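PDB 3OC7: enoyl-CoA hydratase from Mycobacterium avium, which probably catalyses the addition of water across the double bond of 2-enoyl-CoA thioesters in fatty acid metabolism, as a trimeric member of the crotonase family. Local coordinates for residues M97-M101 with I154-T158; R147-A151 with L244-A250. All coordinates share one frame; numbering follows the deposited sequence.

Contact 1: residues M97-M101 with I154-T158; sequences MAALM and IISLT
Met97 meets Ile154 through the root of its side chain: CG lies 3.8 Å from Ile154 CG2. With CG anti to the backbone N (chi1 -171°), the Met97 chain heads toward Ile154 and then bends at chi2, and the side chain also packs on Leu126 of helix 123-129. Ala98, one residue on, offers a single methyl; its CB is 4.2 Å from Leu157 CD1 and slightly farther from Ile154 CD1. In this crotonase-family fold the contact is a buried one, where helix 86-106 lies against the short helix 156-159 and the turn leading into it, with Phe230 of helix 212-245 touching both Met101 and Leu157. Met101 contributes the largest buried area of the contact. Its chain runs out extended at chi2 and turns at chi3 (-58°), which brings CE in among Ile154 and Leu157: it stands 3.8 Å from Ile154 CG2, 4.0 Å from Leu157 CD1 and, in van der Waals packing, 3.6 Å from Ile154 O, an oxygen already engaged by the backbone bond from Leu157 N. One atom back along the chain, Met101 SD rests 3.8 Å from Thr158 OG1, a hydroxyl that has a weak hydrogen bond with Gly125 O.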
loop_
_atom_site.group_PDB
_atom_site.type_symbol
_atom_site.label_atom_id
_atom_site.label_comp_id
_atom_site.label_asym_id
_atom_site.label_seq_id
_atom_site.Cartn_x
_atom_site.Cartn_y
_atom_site.Cartn_z
ATOM N N MET A 97 -18.467 -17.523 -6.536
ATOM C CA MET A 97 -17.428 -17.071 -5.610
ATOM C C MET A 97 -17.394 -15.538 -5.468
ATOM O O MET A 97 -17.353 -15.026 -4.337
ATOM C CB MET A 97 -16.046 -17.629 -6.007
ATOM C CG MET A 97 -14.944 -17.371 -4.959
ATOM S SD MET A 97 -15.380 -18.084 -3.343
ATOM C CE MET A 97 -14.234 -17.269 -2.239
ATOM N N ALA A 98 -17.440 -14.810 -6.589
ATOM C CA ALA A 98 -17.511 -13.338 -6.559
ATOM C C ALA A 98 -18.733 -12.809 -5.794
ATOM O O ALA A 98 -18.613 -11.866 -4.986
ATOM C CB ALA A 98 -17.467 -12.767 -7.986
ATOM N N ALA A 99 -19.903 -13.429 -5.998
ATOM C CA ALA A 99 -21.123 -12.990 -5.305
ATOM C C ALA A 99 -21.097 -13.200 -3.777
ATOM O O ALA A 99 -21.640 -12.375 -3.021
ATOM C CB ALA A 99 -22.358 -13.661 -5.929
ATOM N N LEU A 100 -20.451 -14.283 -3.335
ATOM C CA LEU A 100 -20.266 -14.540 -1.906
ATOM C C LEU A 100 -19.324 -13.522 -1.267
ATOM O O LEU A 100 -19.632 -12.972 -0.200
ATOM C CB LEU A 100 -19.820 -15.994 -1.641
ATOM C CG LEU A 100 -19.517 -16.369 -0.176
ATOM C CD1 LEU A 100 -20.758 -16.194 0.722
ATOM C CD2 LEU A 100 -18.973 -17.805 -0.132
ATOM N N MET A 101 -18.185 -13.283 -1.906
ATOM C CA MET A 101 -17.268 -12.231 -1.432
ATOM C C MET A 101 -17.940 -10.859 -1.365
ATOM O O MET A 101 -17.799 -10.123 -0.367
ATOM C CB MET A 101 -16.000 -12.172 -2.308
ATOM C CG MET A 101 -15.089 -13.436 -2.236
ATOM S SD MET A 101 -13.491 -13.198 -3.087
ATOM C CE MET A 101 -14.065 -12.792 -4.763
ATOM N N ILE A 154 -10.156 -14.953 -9.762
ATOM C CA ILE A 154 -11.291 -14.432 -8.982
ATOM C C ILE A 154 -10.890 -13.891 -7.597
ATOM O O ILE A 154 -11.408 -12.831 -7.168
ATOM C CB ILE A 154 -12.427 -15.481 -8.838
ATOM C CG1 ILE A 154 -13.193 -15.582 -10.167
ATOM C CG2 ILE A 154 -13.345 -15.159 -7.592
ATOM C CD1 ILE A 154 -14.166 -14.404 -10.462
ATOM N N ILE A 155 -9.976 -14.584 -6.907
ATOM C CA ILE A 155 -9.593 -14.150 -5.550
ATOM C C ILE A 155 -8.789 -12.821 -5.521
ATOM O O ILE A 155 -8.688 -12.175 -4.465
ATOM C CB ILE A 155 -8.899 -15.266 -4.723
ATOM C CG1 ILE A 155 -7.552 -15.671 -5.327
ATOM C CG2 ILE A 155 -9.821 -16.495 -4.540
ATOM C CD1 ILE A 155 -6.847 -16.792 -4.564
ATOM N N SER A 156 -8.245 -12.423 -6.683
ATOM C CA SER A 156 -7.567 -11.117 -6.860
ATOM C C SER A 156 -8.457 -9.906 -6.501
ATOM O O SER A 156 -7.944 -8.843 -6.106
ATOM C CB SER A 156 -6.981 -10.962 -8.285
ATOM O OG SER A 156 -5.875 -11.838 -8.528
ATOM N N LEU A 157 -9.780 -10.074 -6.620
ATOM C CA LEU A 157 -10.760 -9.023 -6.275
ATOM C C LEU A 157 -10.630 -8.485 -4.821
ATOM O O LEU A 157 -10.838 -7.289 -4.580
ATOM C CB LEU A 157 -12.206 -9.505 -6.530
ATOM C CG LEU A 157 -12.634 -9.712 -7.987
ATOM C CD1 LEU A 157 -13.971 -10.473 -8.056
ATOM C CD2 LEU A 157 -12.687 -8.381 -8.746
ATOM N N THR A 158 -10.291 -9.387 -3.885
ATOM C CA THR A 158 -10.038 -9.001 -2.470
ATOM C C THR A 158 -8.559 -9.066 -2.022
ATOM O O THR A 158 -8.201 -8.373 -1.055
ATOM C CB THR A 158 -10.945 -9.789 -1.456
ATOM O OG1 THR A 158 -10.669 -11.201 -1.519
ATOM C CG2 THR A 158 -12.454 -9.488 -1.680
#

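Contact 2: residues R147-A151 with L244-A250; sequences RIGVA and LFVSDEA
Leu244 packs against Val150 and Ala151, beginning at CB, 4.0 Å from Val150 CG1. Beyond it, CG is carried anti to the carbonyl carbon (chi1 -65°), and the CD1 branch ends beside Ala151, 4.1 Å from its CB and 4.0 Å from Ala151 N. The CD2 branch comes no nearer than 4.4 Å to Gly149 O. Val150 CG1 also touches Ala250 CB at 3.8 Å, so one methyl bridges the end of one helix and the start of the next. No direct hydrogen bond crosses between the segments. Instead Ile148 O receives a nearly straight CA-H...O approach from Ala250 CA (168° at the hydrogen), and a water donates to both Ile148 O and Ala250 O, 2.8 Å from each. Gly149, at phi 89°, brings its CA within 4.4 Å of Ala250 CA. Ser247 is the N-cap of helix 248-259, its OG taking a weak bond from Ala250 N. The 147-151 loop, between strand 140-142 and helix 156-159, thus lies against the junction of helices 212-245 and 248-259, where Glu249 OE1 hydrogen-bonds Ser211 OG of the second subunit.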
loop_
_atom_site.group_PDB
_atom_site.type_symbol
_atom_site.label_atom_id
_atom_site.label_comp_id
_atom_site.label_asym_id
_atom_site.label_seq_id
_atom_site.Cartn_x
_atom_site.Cartn_y
_atom_site.Cartn_z
ATOM N N ARG A 147 1.463 -23.964 -10.468
ATOM C CA ARG A 147 1.996 -25.340 -10.471
ATOM C C ARG A 147 1.034 -26.364 -11.070
ATOM O O ARG A 147 1.464 -27.465 -11.454
ATOM C CB ARG A 147 2.412 -25.773 -9.049
ATOM C CG ARG A 147 3.479 -24.888 -8.422
ATOM C CD ARG A 147 4.073 -25.485 -7.157
ATOM N NE ARG A 147 5.054 -24.589 -6.539
ATOM C CZ ARG A 147 5.724 -24.860 -5.421
ATOM N NH1 ARG A 147 5.538 -26.015 -4.789
ATOM N NH2 ARG A 147 6.593 -23.985 -4.930
ATOM N N ILE A 148 -0.258 -26.027 -11.127
ATOM C CA ILE A 148 -1.255 -26.905 -11.774
ATOM C C ILE A 148 -1.826 -26.307 -13.080
ATOM O O ILE A 148 -2.842 -26.768 -13.599
ATOM C CB ILE A 148 -2.375 -27.415 -10.785
ATOM C CG1 ILE A 148 -3.268 -26.270 -10.281
ATOM C CG2 ILE A 148 -1.759 -28.213 -9.613
ATOM C CD1 ILE A 148 -4.515 -26.731 -9.473
ATOM N N GLY A 149 -1.158 -25.274 -13.604
ATOM C CA GLY A 149 -1.520 -24.680 -14.889
ATOM C C GLY A 149 -2.541 -23.555 -14.932
ATOM O O GLY A 149 -2.970 -23.149 -16.014
ATOM N N VAL A 150 -2.914 -23.024 -13.768
ATOM C CA VAL A 150 -3.929 -21.945 -13.697
ATOM C C VAL A 150 -3.385 -20.687 -12.982
ATOM O O VAL A 150 -2.157 -20.543 -12.854
ATOM C CB VAL A 150 -5.316 -22.456 -13.149
ATOM C CG1 VAL A 150 -5.828 -23.622 -14.019
ATOM C CG2 VAL A 150 -5.227 -22.906 -11.703
ATOM N N ALA A 151 -4.283 -19.801 -12.533
ATOM C CA ALA A 151 -3.921 -18.515 -11.877
ATOM C C ALA A 151 -4.943 -18.133 -10.791
ATOM O O ALA A 151 -6.096 -18.563 -10.863
ATOM C CB ALA A 151 -3.800 -17.392 -12.925
ATOM N N LEU A 244 -8.998 -21.037 -18.389
ATOM C CA LEU A 244 -7.851 -21.755 -17.842
ATOM C C LEU A 244 -8.231 -23.171 -17.375
ATOM O O LEU A 244 -7.491 -24.129 -17.623
ATOM C CB LEU A 244 -7.159 -20.950 -16.730
ATOM C CG LEU A 244 -6.482 -19.623 -17.123
ATOM C CD1 LEU A 244 -6.248 -18.735 -15.888
ATOM C CD2 LEU A 244 -5.161 -19.847 -17.892
ATOM N N PHE A 245 -9.389 -23.311 -16.724
ATOM C CA PHE A 245 -9.831 -24.621 -16.203
ATOM C C PHE A 245 -9.907 -25.740 -17.275
ATOM O O PHE A 245 -9.540 -26.892 -17.006
ATOM C CB PHE A 245 -11.182 -24.494 -15.459
ATOM C CG PHE A 245 -11.590 -25.750 -14.705
ATOM C CD1 PHE A 245 -11.085 -26.014 -13.433
ATOM C CD2 PHE A 245 -12.470 -26.668 -15.272
ATOM C CE1 PHE A 245 -11.446 -27.170 -12.740
ATOM C CE2 PHE A 245 -12.836 -27.839 -14.586
ATOM C CZ PHE A 245 -12.322 -28.082 -13.314
ATOM N N VAL A 246 -10.393 -25.400 -18.466
ATOM C CA VAL A 246 -10.605 -26.386 -19.545
ATOM C C VAL A 246 -9.408 -26.540 -20.512
ATOM O O VAL A 246 -9.486 -27.289 -21.493
ATOM C CB VAL A 246 -11.935 -26.108 -20.339
ATOM C CG1 VAL A 246 -13.139 -26.081 -19.401
ATOM C CG2 VAL A 246 -11.836 -24.820 -21.156
ATOM N N SER A 247 -8.307 -25.839 -20.232
ATOM C CA SER A 247 -7.107 -25.850 -21.083
ATOM C C SER A 247 -6.285 -27.136 -20.984
ATOM O O SER A 247 -6.425 -27.898 -20.025
ATOM C CB SER A 247 -6.206 -24.652 -20.743
ATOM O OG SER A 247 -5.572 -24.834 -19.484
ATOM N N ASP A 248 -5.405 -27.342 -21.968
ATOM C CA ASP A 248 -4.501 -28.510 -21.999
ATOM C C ASP A 248 -3.506 -28.563 -20.833
ATOM O O ASP A 248 -3.299 -29.630 -20.242
ATOM C CB ASP A 248 -3.747 -28.599 -23.338
ATOM C CG ASP A 248 -4.665 -28.881 -24.532
ATOM O OD1 ASP A 248 -5.792 -29.397 -24.352
ATOM O OD2 ASP A 248 -4.240 -28.585 -25.671
ATOM N N GLU A 249 -2.891 -27.424 -20.498
ATOM C CA GLU A 249 -1.929 -27.395 -19.392
ATOM C C GLU A 249 -2.575 -27.619 -18.021
ATOM O O GLU A 249 -1.963 -28.234 -17.133
ATOM C CB GLU A 249 -1.046 -26.125 -19.417
ATOM C CG GLU A 249 0.167 -26.244 -20.354
ATOM C CD GLU A 249 0.958 -24.953 -20.531
ATOM O OE1 GLU A 249 1.140 -24.178 -19.557
ATOM O OE2 GLU A 249 1.431 -24.720 -21.665
ATOM N N ALA A 250 -3.816 -27.143 -17.843
ATOM C CA ALA A 250 -4.571 -27.414 -16.614
ATOM C C ALA A 250 -4.933 -28.896 -16.442
ATOM O O ALA A 250 -4.899 -29.417 -15.329
ATOM C CB ALA A 250 -5.822 -26.532 -16.535
HETATM O O HOH W 1 -5.284 -27.938 -13.000
#

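Contacts 1 and 2 have centres 19 Å apart, and they alternate along the chain: 97-101, 147-151, 154-158, then 244-250. The 147-151 and 154-158 segments belong to the connection from strand 140-142 into helix 156-159, so one run of chain meets helix 86-106 at its inner end and the junction of helices 212-245 and 248-259 at its outer end. Phe230, Ala234 and Leu237 of helix 212-245 touch contact 1, and its last turn forms part of contact 2. Contact 1 is buried, with one residue within reach of the second subunit; contact 2, at the surface, has eight. The connection thus joins buried helix packing to the subunit interface, where Ser247 and Glu249 hydrogen-bond the second subunit.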